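Local coordinates for intramolecular trans-sialidase (PDB 3SLI), which cleaves terminal sialic acid from sialoglycoconjugates by intramolecular trans-glycosylation, releasing 2,7-anhydro-Neu5Ac, at residues A[12-17]-A[153-158]; A[41-46]-A[71-76]; A[46-51]-A[106-111]; A[99-104]-A[194-199]. One frame throughout, in Å; residues are numbered along the deposited sequence.

In the fold
All four contacts lie in or beside the N-terminal lectin-like domain, a sandwich of two antiparallel sheets. Contacts 1 and 2 belong to its buried interior: each sets a strand of the sheet containing 5-14 and 37-45 against a strand of the facing sheet, 152-155 or 67-74, both almost wholly apolar. Contacts 3 and 4 are partly buried and use water. Contact 3 sits where loop 46-51 leaves strand 37-45; Arg-108 bonds weakly to Ser-45 O of contact 2, and Glu-16 ties Ser-47 to contact 1. Contact 4, with its aromatic pair and arginine, lies nearest the chain's centre, where segment 194-199 leads toward strand 211-219. Its Tyr-196 hydroxyl bonds to Phe-110 O of contact 3.

Contact 1. Residues A[12-17]-A[153-158]; sequences VDIAEG and VTLGGT
Ile-14 and Leu-155 meet through the tip of one side chain and the root of the other. Among the apolar contacts, Ile-14 CD1 lies 3.9 Å from Leu-155 CB, and the same methyl continues onto the backbone, 3.7 Å from Leu-155 C. Ile-14 CG1 stands anti to the carbonyl carbon (chi1 -62°) and the chain beyond it is extended, which carries CD1 to the bend where strand 152-155 ends. Val-12, two residues earlier on the same strand face, adds a looser touch: its CG1 is 4.2 Å from Leu-155 CD2, so the two branched residues meet different ends of one leucine.

The backbone takes part through Gly-156, whose N is 3.8 Å from Ile-14 CD1. Its phi of 74° turns the chain out of the strand, and without a side chain it lets that methyl lie directly against its backbone N. Polar bonding plays no part between the two segments, and all four touching residues are buried.

This is a face-to-face contact between the two sheets of the lectin-like sandwich. Val-12 and Ile-14 are held in their sheet by backbone bonds to Ile-172 and Gly-170 at the start of strand 170-178. Strand 152-155 runs beside strand 51-58 in the other sheet, and Tyr-20 of strand 20-21 touches Val-12, Ile-14 and Leu-155.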
loop_
_atom_site.group_PDB
_atom_site.type_symbol
_atom_site.label_atom_id
_atom_site.label_comp_id
_atom_site.label_asym_id
_atom_site.label_seq_id
_atom_site.Cartn_x
_atom_site.Cartn_y
_atom_site.Cartn_z
ATOM N N VAL A 12 24.540 -20.292 -16.692
ATOM C CA VAL A 12 24.528 -19.980 -18.113
ATOM C C VAL A 12 24.392 -18.475 -18.368
ATOM O O VAL A 12 23.375 -17.865 -18.021
ATOM C CB VAL A 12 23.361 -20.716 -18.827
ATOM C CG1 VAL A 12 23.397 -20.427 -20.314
ATOM C CG2 VAL A 12 23.427 -22.224 -18.559
ATOM N N ASP A 13 25.421 -17.875 -18.957
ATOM C CA ASP A 13 25.391 -16.447 -19.280
ATOM C C ASP A 13 24.771 -16.249 -20.655
ATOM O O ASP A 13 25.172 -16.893 -21.625
ATOM C CB ASP A 13 26.801 -15.849 -19.259
ATOM C CG ASP A 13 27.367 -15.728 -17.855
ATOM O OD1 ASP A 13 26.581 -15.574 -16.898
ATOM O OD2 ASP A 13 28.606 -15.775 -17.713
ATOM N N ILE A 14 23.795 -15.353 -20.739
ATOM C CA ILE A 14 23.112 -15.087 -21.997
ATOM C C ILE A 14 23.256 -13.638 -22.451
ATOM O O ILE A 14 22.889 -12.704 -21.730
ATOM C CB ILE A 14 21.621 -15.471 -21.889
ATOM C CG1 ILE A 14 21.511 -16.974 -21.606
ATOM C CG2 ILE A 14 20.862 -15.088 -23.164
ATOM C CD1 ILE A 14 20.112 -17.462 -21.353
ATOM N N ALA A 15 23.861 -13.457 -23.620
ATOM C CA ALA A 15 24.040 -12.131 -24.191
ATOM C C ALA A 15 22.679 -11.691 -24.702
ATOM O O ALA A 15 21.962 -12.467 -25.337
ATOM C CB ALA A 15 25.051 -12.164 -25.330
ATOM N N GLU A 16 22.323 -10.453 -24.385
ATOM C CA GLU A 16 21.051 -9.859 -24.768
ATOM C C GLU A 16 20.737 -10.060 -26.247
ATOM O O GLU A 16 21.535 -9.693 -27.112
ATOM C CB GLU A 16 21.100 -8.371 -24.431
ATOM C CG GLU A 16 19.778 -7.642 -24.475
ATOM C CD GLU A 16 19.930 -6.208 -24.009
ATOM O OE1 GLU A 16 20.904 -5.548 -24.430
ATOM O OE2 GLU A 16 19.106 -5.745 -23.199
ATOM N N GLY A 17 19.589 -10.682 -26.518
ATOM C CA GLY A 17 19.156 -10.932 -27.885
ATOM C C GLY A 17 19.723 -12.184 -28.534
ATOM O O GLY A 17 19.350 -12.534 -29.654
ATOM N N VAL A 153 14.282 -25.892 -27.808
ATOM C CA VAL A 153 14.205 -25.677 -26.369
ATOM C C VAL A 153 15.232 -24.565 -26.224
ATOM O O VAL A 153 16.412 -24.750 -26.551
ATOM C CB VAL A 153 14.654 -26.910 -25.547
ATOM C CG1 VAL A 153 14.584 -26.587 -24.053
ATOM C CG2 VAL A 153 13.766 -28.106 -25.865
ATOM N N THR A 154 14.780 -23.402 -25.764
ATOM C CA THR A 154 15.649 -22.240 -25.654
ATOM C C THR A 154 15.577 -21.518 -24.309
ATOM O O THR A 154 14.527 -21.434 -23.670
ATOM C CB THR A 154 15.317 -21.219 -26.794
ATOM O OG1 THR A 154 15.435 -21.865 -28.069
ATOM C CG2 THR A 154 16.254 -20.017 -26.762
ATOM N N LEU A 155 16.723 -20.986 -23.914
ATOM C CA LEU A 155 16.882 -20.224 -22.687
ATOM C C LEU A 155 17.103 -18.769 -23.128
ATOM O O LEU A 155 17.775 -18.516 -24.136
ATOM C CB LEU A 155 18.138 -20.726 -21.967
ATOM C CG LEU A 155 18.149 -21.266 -20.539
ATOM C CD1 LEU A 155 16.955 -22.149 -20.273
ATOM C CD2 LEU A 155 19.478 -21.993 -20.300
ATOM N N GLY A 156 16.504 -17.824 -22.404
ATOM C CA GLY A 156 16.687 -16.409 -22.706
ATOM C C GLY A 156 15.992 -15.810 -23.913
ATOM O O GLY A 156 16.378 -14.737 -24.383
ATOM N N GLY A 157 14.958 -16.470 -24.409
ATOM C CA GLY A 157 14.243 -15.953 -25.559
ATOM C C GLY A 157 13.282 -16.992 -26.092
ATOM O O GLY A 157 13.281 -18.137 -25.623
ATOM N N THR A 158 12.421 -16.578 -27.016
ATOM C CA THR A 158 11.448 -17.467 -27.646
ATOM C C THR A 158 11.671 -17.360 -29.147
ATOM O O THR A 158 11.642 -16.259 -29.699
ATOM C CB THR A 158 10.005 -17.055 -27.313
ATOM O OG1 THR A 158 9.745 -17.310 -25.925
ATOM C CG2 THR A 158 9.003 -17.835 -28.169
#

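Contact 2. Residues A[41-46]-A[71-76]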
loop_
_atom_site.group_PDB
_atom_site.type_symbol
_atom_site.label_atom_id
_atom_site.label_comp_id
_atom_site.label_asym_id
_atom_site.label_seq_id
_atom_site.Cartn_x
_atom_site.Cartn_y
_atom_site.Cartn_z
ATOM N N LEU A 41 13.720 -22.234 -12.035
ATOM C CA LEU A 41 14.968 -21.609 -12.411
ATOM C C LEU A 41 15.322 -20.366 -11.622
ATOM O O LEU A 41 14.453 -19.657 -11.106
ATOM C CB LEU A 41 15.031 -21.333 -13.919
ATOM C CG LEU A 41 14.137 -20.360 -14.684
ATOM C CD1 LEU A 41 14.815 -20.088 -16.015
ATOM C CD2 LEU A 41 12.746 -20.932 -14.916
ATOM N N SER A 42 16.626 -20.171 -11.487
ATOM C CA SER A 42 17.223 -19.050 -10.783
ATOM C C SER A 42 17.825 -18.178 -11.886
ATOM O O SER A 42 18.531 -18.687 -12.752
ATOM C CB SER A 42 18.334 -19.591 -9.871
ATOM O OG SER A 42 18.977 -18.564 -9.141
ATOM N N TYR A 43 17.557 -16.877 -11.868
ATOM C CA TYR A 43 18.099 -15.995 -12.907
ATOM C C TYR A 43 18.425 -14.615 -12.358
ATOM O O TYR A 43 17.903 -14.217 -11.315
ATOM C CB TYR A 43 17.085 -15.817 -14.052
ATOM C CG TYR A 43 15.957 -14.867 -13.690
ATOM C CD1 TYR A 43 14.822 -15.332 -13.035
ATOM C CD2 TYR A 43 16.070 -13.482 -13.916
ATOM C CE1 TYR A 43 13.832 -14.452 -12.596
ATOM C CE2 TYR A 43 15.083 -12.594 -13.476
ATOM C CZ TYR A 43 13.971 -13.088 -12.817
ATOM O OH TYR A 43 13.005 -12.239 -12.337
ATOM N N LYS A 44 19.228 -13.878 -13.117
ATOM C CA LYS A 44 19.614 -12.506 -12.795
ATOM C C LYS A 44 19.523 -11.745 -14.117
ATOM O O LYS A 44 20.263 -12.049 -15.053
ATOM C CB LYS A 44 21.050 -12.450 -12.261
ATOM C CG LYS A 44 21.570 -11.040 -12.071
ATOM C CD LYS A 44 22.895 -11.010 -11.329
ATOM C CE LYS A 44 24.025 -11.587 -12.154
ATOM N NZ LYS A 44 25.306 -11.561 -11.378
ATOM N N SER A 45 18.580 -10.811 -14.223
ATOM C CA SER A 45 18.424 -10.030 -15.451
ATOM C C SER A 45 19.270 -8.757 -15.440
ATOM O O SER A 45 19.228 -7.983 -14.483
ATOM C CB SER A 45 16.958 -9.649 -15.671
ATOM O OG SER A 45 16.810 -8.874 -16.855
ATOM N N THR A 46 20.040 -8.554 -16.503
ATOM C CA THR A 46 20.877 -7.361 -16.642
ATOM C C THR A 46 20.342 -6.506 -17.802
ATOM O O THR A 46 20.927 -5.487 -18.169
ATOM C CB THR A 46 22.365 -7.733 -16.916
ATOM O OG1 THR A 46 22.454 -8.574 -18.074
ATOM C CG2 THR A 46 22.968 -8.461 -15.723
ATOM N N ILE A 71 8.147 -19.048 -20.202
ATOM C CA ILE A 71 8.025 -18.455 -18.871
ATOM C C ILE A 71 8.833 -17.175 -19.061
ATOM O O ILE A 71 9.973 -17.242 -19.510
ATOM C CB ILE A 71 8.723 -19.311 -17.783
ATOM C CG1 ILE A 71 8.106 -20.710 -17.720
ATOM C CG2 ILE A 71 8.624 -18.617 -16.411
ATOM C CD1 ILE A 71 8.846 -21.656 -16.779
ATOM N N TYR A 72 8.260 -16.025 -18.711
ATOM C CA TYR A 72 8.950 -14.748 -18.911
ATOM C C TYR A 72 8.822 -13.805 -17.718
ATOM O O TYR A 72 7.992 -14.018 -16.832
ATOM C CB TYR A 72 8.378 -14.034 -20.161
ATOM C CG TYR A 72 6.946 -13.540 -19.986
ATOM C CD1 TYR A 72 6.680 -12.307 -19.376
ATOM C CD2 TYR A 72 5.861 -14.344 -20.331
ATOM C CE1 TYR A 72 5.382 -11.904 -19.099
ATOM C CE2 TYR A 72 4.550 -13.945 -20.063
ATOM C CZ TYR A 72 4.319 -12.723 -19.440
ATOM O OH TYR A 72 3.036 -12.336 -19.136
ATOM N N ILE A 73 9.645 -12.756 -17.731
ATOM C CA ILE A 73 9.618 -11.700 -16.725
ATOM C C ILE A 73 9.591 -10.379 -17.512
ATOM O O ILE A 73 9.876 -10.365 -18.719
ATOM C CB ILE A 73 10.851 -11.733 -15.764
ATOM C CG1 ILE A 73 12.163 -11.798 -16.547
ATOM C CG2 ILE A 73 10.715 -12.890 -14.771
ATOM C CD1 ILE A 73 13.039 -10.561 -16.422
ATOM N N THR A 74 9.192 -9.287 -16.865
ATOM C CA THR A 74 9.158 -7.991 -17.541
ATOM C C THR A 74 10.074 -7.030 -16.798
ATOM O O THR A 74 10.382 -7.243 -15.619
ATOM C CB THR A 74 7.727 -7.388 -17.592
ATOM O OG1 THR A 74 7.358 -6.886 -16.297
ATOM C CG2 THR A 74 6.709 -8.437 -18.052
ATOM N N ASN A 75 10.483 -5.950 -17.457
ATOM C CA ASN A 75 11.364 -4.982 -16.812
ATOM C C ASN A 75 10.695 -4.243 -15.652
ATOM O O ASN A 75 11.359 -3.528 -14.904
ATOM C CB ASN A 75 11.994 -4.008 -17.824
ATOM C CG ASN A 75 10.977 -3.107 -18.541
ATOM O OD1 ASN A 75 11.353 -2.359 -19.445
ATOM N ND2 ASN A 75 9.710 -3.170 -18.157
ATOM N N SER A 76 9.387 -4.437 -15.499
ATOM C CA SER A 76 8.637 -3.817 -14.416
ATOM C C SER A 76 8.322 -4.830 -13.308
ATOM O O SER A 76 7.434 -4.605 -12.483
ATOM C CB SER A 76 7.357 -3.172 -14.938
ATOM O OG SER A 76 6.516 -4.119 -15.563
#
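Strands 41-45 and 71-74 run in roughly the same direction, with 34° between them, and their axes approach to 10.2 Å. That spacing is twice what a hydrogen-bonded strand pair would have, and marks the segments as members of two facing sheets. In each strand alternate residues point across the gap: Leu-41, Tyr-43 and Ser-45 from one side, Ile-71 and Ile-73 from the other.

Tyr-43 and Ile-73 approach from opposite directions and carry most of the contact. Ile-73 CG2 meets the phenol end of the ring obliquely, 3.4 Å from Tyr-43 OH and 3.8 Å from Tyr-43 CZ. The other branch of the isoleucine reaches farther along, its CD1 4.1 Å from Tyr-43 CE2 and also 4.1 Å from Ser-45 CB. With chi1 at 51°, Ile-73 CG1 sits between the backbone N and the carbonyl carbon, while chi2 at 113° lies off the usual staggered values; together they bring CD1 into the angle between Tyr-43 and Ser-45. At the other end Leu-41 CD2 and Ile-71 CD1 meet methyl to methyl at 4.4 Å, a loose touch.

Around this layer Leu-54 of strand 51-58 packs on Leu-41 and Tyr-43, and Val-100 on Tyr-43. The two segments are thus joined here by apolar van der Waals contact: the hydroxyl of Ser-45 is bonded to Gln-52 and adds no polar link across the gap, and the phenol oxygen of Tyr-43 borders a methyl group.

Contact 3. Residues A[46-51]-A[106-111]; sequences TSENGI and GERVFN
Glu-48 OE1 accepts a hydrogen bond from a bridging water at 3.1 Å and faces the guanidinium of Arg-108. The water in turn accepts from Arg-108 NH1 at 3.0 Å, so the carboxylate and the arginine are linked more closely through the solvent molecule than directly. The direct salt bridge is long, Glu-48 OE1 to Arg-108 NH2 at 3.9 Å, with the oxygen at the guanidinium edge, near its plane. The two flat groups are turned 57° from each other, and the side chains cross at about a right angle. A bend at chi2 of Glu-48 (54°) turns OE1 toward Arg-108.

Thr-46 supplies the other half of the contact. Its CA lies over one face of the Arg-108 guanidinium, offset toward the rim and 4.0 Å from NH1, while Thr-46 CG2 and Arg-108 CG pass at 4.4 Å. A bend at chi2 of Arg-108 (-73°) lets the arginine lie over the backbone here, where NH1 also makes a weak bond to Ser-45 O.

The loop itself is shaped by an ST turn: Ser-47 OG accepts from Asn-49 N at 2.9 Å. The arginine from strand 107-118 is one of several ties on this connection between strands 37-45 and 51-58, with Glu-16 and Gln-52 bonded to Ser-47. With the ion pair long and water-mediated, its electrostatic share is probably modest, and van der Waals packing of the guanidinium face against Thr-46 CA contributes alongside it.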
loop_
_atom_site.group_PDB
_atom_site.type_symbol
_atom_site.label_atom_id
_atom_site.label_comp_id
_atom_site.label_asym_id
_atom_site.label_seq_id
_atom_site.Cartn_x
_atom_site.Cartn_y
_atom_site.Cartn_z
ATOM N N THR A 46 20.040 -8.554 -16.503
ATOM C CA THR A 46 20.877 -7.361 -16.642
ATOM C C THR A 46 20.342 -6.506 -17.802
ATOM O O THR A 46 20.927 -5.487 -18.169
ATOM C CB THR A 46 22.365 -7.733 -16.916
ATOM O OG1 THR A 46 22.454 -8.574 -18.074
ATOM C CG2 THR A 46 22.968 -8.461 -15.723
ATOM N N SER A 47 19.207 -6.920 -18.352
ATOM C CA SER A 47 18.594 -6.244 -19.485
ATOM C C SER A 47 17.418 -5.365 -19.114
ATOM O O SER A 47 16.679 -5.645 -18.171
ATOM C CB SER A 47 18.138 -7.280 -20.510
ATOM O OG SER A 47 17.324 -6.696 -21.519
ATOM N N GLU A 48 17.207 -4.334 -19.922
ATOM C CA GLU A 48 16.103 -3.412 -19.706
ATOM C C GLU A 48 14.994 -3.667 -20.739
ATOM O O GLU A 48 14.069 -2.869 -20.885
ATOM C CB GLU A 48 16.622 -1.969 -19.771
ATOM C CG GLU A 48 15.808 -0.939 -18.982
ATOM C CD GLU A 48 15.597 -1.309 -17.513
ATOM O OE1 GLU A 48 16.547 -1.777 -16.842
ATOM O OE2 GLU A 48 14.466 -1.107 -17.024
ATOM N N ASN A 49 15.097 -4.780 -21.467
ATOM C CA ASN A 49 14.080 -5.131 -22.461
ATOM C C ASN A 49 12.735 -5.344 -21.773
ATOM O O ASN A 49 12.669 -5.895 -20.662
ATOM C CB ASN A 49 14.474 -6.392 -23.247
ATOM C CG ASN A 49 15.612 -6.145 -24.225
ATOM O OD1 ASN A 49 15.943 -4.999 -24.545
ATOM N ND2 ASN A 49 16.228 -7.221 -24.695
ATOM N N GLY A 50 11.669 -4.915 -22.448
ATOM C CA GLY A 50 10.320 -5.031 -21.917
ATOM C C GLY A 50 9.887 -6.416 -21.471
ATOM O O GLY A 50 9.498 -6.599 -20.319
ATOM N N ILE A 51 9.919 -7.382 -22.386
ATOM C CA ILE A 51 9.521 -8.763 -22.085
ATOM C C ILE A 51 10.753 -9.633 -22.298
ATOM O O ILE A 51 11.408 -9.546 -23.353
ATOM C CB ILE A 51 8.404 -9.268 -23.038
ATOM C CG1 ILE A 51 7.225 -8.284 -23.069
ATOM C CG2 ILE A 51 7.934 -10.660 -22.616
ATOM C CD1 ILE A 51 6.472 -8.169 -21.764
ATOM N N GLY A 106 21.925 -1.428 -4.834
ATOM C CA GLY A 106 22.910 -1.171 -5.869
ATOM C C GLY A 106 23.360 -2.299 -6.775
ATOM O O GLY A 106 24.079 -2.041 -7.742
ATOM N N GLU A 107 22.947 -3.535 -6.504
ATOM C CA GLU A 107 23.376 -4.646 -7.349
ATOM C C GLU A 107 22.268 -5.543 -7.873
ATOM O O GLU A 107 21.224 -5.695 -7.230
ATOM C CB GLU A 107 24.427 -5.479 -6.621
ATOM C CG GLU A 107 25.654 -4.665 -6.248
ATOM C CD GLU A 107 26.747 -5.479 -5.599
ATOM O OE1 GLU A 107 26.437 -6.487 -4.921
ATOM O OE2 GLU A 107 27.926 -5.100 -5.764
ATOM N N ARG A 108 22.491 -6.097 -9.067
ATOM C CA ARG A 108 21.539 -7.005 -9.704
ATOM C C ARG A 108 21.492 -8.279 -8.866
ATOM O O ARG A 108 22.535 -8.841 -8.521
ATOM C CB ARG A 108 21.975 -7.329 -11.135
ATOM C CG ARG A 108 21.952 -6.142 -12.097
ATOM C CD ARG A 108 20.537 -5.739 -12.470
ATOM N NE ARG A 108 20.523 -4.594 -13.379
ATOM C CZ ARG A 108 19.556 -4.338 -14.255
ATOM N NH1 ARG A 108 18.509 -5.143 -14.360
ATOM N NH2 ARG A 108 19.630 -3.264 -15.028
ATOM N N VAL A 109 20.289 -8.721 -8.526
ATOM C CA VAL A 109 20.124 -9.906 -7.693
ATOM C C VAL A 109 19.365 -11.042 -8.382
ATOM O O VAL A 109 18.650 -10.826 -9.360
ATOM C CB VAL A 109 19.421 -9.550 -6.352
ATOM C CG1 VAL A 109 20.314 -8.635 -5.509
ATOM C CG2 VAL A 109 18.052 -8.895 -6.612
ATOM N N PHE A 110 19.556 -12.257 -7.880
ATOM C CA PHE A 110 18.886 -13.431 -8.426
ATOM C C PHE A 110 17.481 -13.606 -7.872
ATOM O O PHE A 110 17.216 -13.319 -6.703
ATOM C CB PHE A 110 19.683 -14.706 -8.113
ATOM C CG PHE A 110 20.850 -14.938 -9.024
ATOM C CD1 PHE A 110 22.069 -14.302 -8.799
ATOM C CD2 PHE A 110 20.734 -15.800 -10.111
ATOM C CE1 PHE A 110 23.159 -14.521 -9.650
ATOM C CE2 PHE A 110 21.811 -16.027 -10.967
ATOM C CZ PHE A 110 23.028 -15.386 -10.738
ATOM N N ASN A 111 16.576 -14.062 -8.725
ATOM C CA ASN A 111 15.211 -14.340 -8.315
ATOM C C ASN A 111 15.048 -15.818 -8.646
ATOM O O ASN A 111 15.723 -16.331 -9.549
ATOM C CB ASN A 111 14.193 -13.507 -9.109
ATOM C CG ASN A 111 14.281 -12.012 -8.799
ATOM O OD1 ASN A 111 15.146 -11.308 -9.323
ATOM N ND2 ASN A 111 13.370 -11.525 -7.972
HETATM O O HOH W 1 15.728 -4.106 -15.000
#

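Contact 4. Residues A[99-104]-A[194-199]; sequences SVRALY and TTYGEN
Arg-101 meets Tyr-196 with the aliphatic part of its chain, CD lying 3.9 Å from Tyr-196 CB. A bend at chi3 (-60°) then turns the guanidinium back on its own segment, where it grips the carbonyl of Leu-103 side-on. NE donates to Leu-103 O at 3.0 Å from above the carbonyl plane, and NH2 donates to the same oxygen within that plane. The third nitrogen, NH1, faces the partner segment: it donates to a water at 3.0 Å, and that water makes a weak bond to Tyr-196 O. NH1 also forms a salt bridge with Glu-668. The two bonds to one oxygen, with the water and Glu-668 on NH1, should fix the rotation of the group, and Tyr-104 CD1 lies over one of its faces.

Strand 103-104 is an edge strand of the lectin-like domain, beside 107-118, whereas 194-199 is the connection leading on toward strand 211-219. Backbone bonding of Glu-198 to Phe-667, together with the Glu-668 salt bridge, makes this a junction between the N-terminal domain and the rest of the enzyme.

Tyr-104, after Leu-103, receives Tyr-196 CB over the face of its ring in a CH-pi contact, 4.2 Å from the ring centroid and 7° from the normal. The two rings are oblique, their planes at 59°, and touch closest at Tyr-104 CD2 and Tyr-196 CD2, 3.6 Å apart. Beyond the ring, Tyr-104 OH shares a water with Gly-197 N, which donates to it at 2.7 Å, while the hydroxyl of Tyr-196 is bonded to Phe-110 O.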
loop_
_atom_site.group_PDB
_atom_site.type_symbol
_atom_site.label_atom_id
_atom_site.label_comp_id
_atom_site.label_asym_id
_atom_site.label_seq_id
_atom_site.Cartn_x
_atom_site.Cartn_y
_atom_site.Cartn_z
ATOM N N SER A 99 6.080 -9.121 -9.253
ATOM C CA SER A 99 6.396 -10.388 -8.590
ATOM C C SER A 99 7.886 -10.595 -8.324
ATOM O O SER A 99 8.257 -11.330 -7.405
ATOM C CB SER A 99 5.882 -11.560 -9.431
ATOM O OG SER A 99 4.472 -11.532 -9.551
ATOM N N VAL A 100 8.731 -9.982 -9.148
ATOM C CA VAL A 100 10.176 -10.108 -9.023
ATOM C C VAL A 100 10.828 -8.725 -9.021
ATOM O O VAL A 100 10.162 -7.728 -9.314
ATOM C CB VAL A 100 10.759 -10.968 -10.194
ATOM C CG1 VAL A 100 10.157 -12.369 -10.158
ATOM C CG2 VAL A 100 10.474 -10.324 -11.544
ATOM N N ARG A 101 12.111 -8.652 -8.683
ATOM C CA ARG A 101 12.816 -7.373 -8.682
ATOM C C ARG A 101 14.088 -7.522 -9.510
ATOM O O ARG A 101 14.430 -8.628 -9.912
ATOM C CB ARG A 101 13.116 -6.887 -7.253
ATOM C CG ARG A 101 14.222 -7.627 -6.494
ATOM C CD ARG A 101 14.384 -7.035 -5.094
ATOM N NE ARG A 101 14.740 -5.611 -5.127
ATOM C CZ ARG A 101 14.431 -4.725 -4.178
ATOM N NH1 ARG A 101 13.748 -5.094 -3.105
ATOM N NH2 ARG A 101 14.843 -3.466 -4.283
ATOM N N ALA A 102 14.783 -6.422 -9.784
ATOM C CA ALA A 102 15.991 -6.496 -10.597
ATOM C C ALA A 102 17.234 -6.070 -9.855
ATOM O O ALA A 102 18.287 -6.703 -9.966
ATOM C CB ALA A 102 15.828 -5.658 -11.857
ATOM N N LEU A 103 17.083 -5.050 -9.023
ATOM C CA LEU A 103 18.209 -4.505 -8.284
ATOM C C LEU A 103 17.855 -4.283 -6.821
ATOM O O LEU A 103 16.734 -3.893 -6.499
ATOM C CB LEU A 103 18.635 -3.193 -8.942
ATOM C CG LEU A 103 19.907 -2.496 -8.477
ATOM C CD1 LEU A 103 20.677 -2.016 -9.698
ATOM C CD2 LEU A 103 19.561 -1.342 -7.535
ATOM N N TYR A 104 18.806 -4.589 -5.946
ATOM C CA TYR A 104 18.647 -4.428 -4.505
ATOM C C TYR A 104 19.972 -3.944 -3.927
ATOM O O TYR A 104 21.010 -4.597 -4.085
ATOM C CB TYR A 104 18.261 -5.749 -3.866
ATOM C CG TYR A 104 18.111 -5.685 -2.367
ATOM C CD1 TYR A 104 17.096 -4.928 -1.773
ATOM C CD2 TYR A 104 18.948 -6.429 -1.538
ATOM C CE1 TYR A 104 16.917 -4.925 -0.386
ATOM C CE2 TYR A 104 18.778 -6.434 -0.154
ATOM C CZ TYR A 104 17.760 -5.685 0.411
ATOM O OH TYR A 104 17.573 -5.724 1.771
ATOM N N THR A 194 15.603 -17.162 -2.301
ATOM C CA THR A 194 15.966 -15.780 -2.597
ATOM C C THR A 194 14.808 -14.859 -2.224
ATOM O O THR A 194 13.709 -14.983 -2.763
ATOM C CB THR A 194 16.330 -15.556 -4.095
ATOM O OG1 THR A 194 15.304 -16.101 -4.937
ATOM C CG2 THR A 194 17.684 -16.168 -4.431
ATOM N N THR A 195 15.029 -14.003 -1.231
ATOM C CA THR A 195 14.018 -13.039 -0.796
ATOM C C THR A 195 14.768 -11.757 -0.460
ATOM O O THR A 195 15.946 -11.803 -0.087
ATOM C CB THR A 195 13.211 -13.515 0.449
ATOM O OG1 THR A 195 14.099 -13.731 1.552
ATOM C CG2 THR A 195 12.428 -14.795 0.147
ATOM N N TYR A 196 14.105 -10.615 -0.635
ATOM C CA TYR A 196 14.721 -9.319 -0.367
ATOM C C TYR A 196 13.743 -8.453 0.414
ATOM O O TYR A 196 12.563 -8.358 0.066
ATOM C CB TYR A 196 15.135 -8.653 -1.682
ATOM C CG TYR A 196 16.025 -9.551 -2.519
ATOM C CD1 TYR A 196 15.474 -10.478 -3.412
ATOM C CD2 TYR A 196 17.403 -9.550 -2.349
ATOM C CE1 TYR A 196 16.280 -11.389 -4.102
ATOM C CE2 TYR A 196 18.218 -10.451 -3.032
ATOM C CZ TYR A 196 17.651 -11.373 -3.904
ATOM O OH TYR A 196 18.458 -12.291 -4.548
ATOM N N GLY A 197 14.238 -7.836 1.483
ATOM C CA GLY A 197 13.391 -7.014 2.326
ATOM C C GLY A 197 12.507 -7.948 3.122
ATOM O O GLY A 197 12.545 -9.164 2.907
ATOM N N GLU A 198 11.730 -7.416 4.055
ATOM C CA GLU A 198 10.856 -8.270 4.839
ATOM C C GLU A 198 9.453 -7.716 4.939
ATOM O O GLU A 198 9.193 -6.585 4.538
ATOM C CB GLU A 198 11.436 -8.511 6.233
ATOM C CG GLU A 198 11.799 -7.263 7.002
ATOM C CD GLU A 198 12.644 -7.556 8.236
ATOM O OE1 GLU A 198 13.763 -8.096 8.073
ATOM O OE2 GLU A 198 12.198 -7.231 9.365
ATOM N N ASN A 199 8.532 -8.564 5.377
ATOM C CA ASN A 199 7.146 -8.170 5.560
ATOM C C ASN A 199 6.965 -7.854 7.037
ATOM O O ASN A 199 7.681 -8.390 7.887
ATOM C CB ASN A 199 6.183 -9.329 5.253
ATOM C CG ASN A 199 6.278 -9.837 3.830
ATOM O OD1 ASN A 199 6.214 -11.044 3.600
ATOM N ND2 ASN A 199 6.379 -8.932 2.868
HETATM O O HOH W 2 11.813 -7.338 -3.075
HETATM O O HOH W 3 16.772 -8.431 2.319
#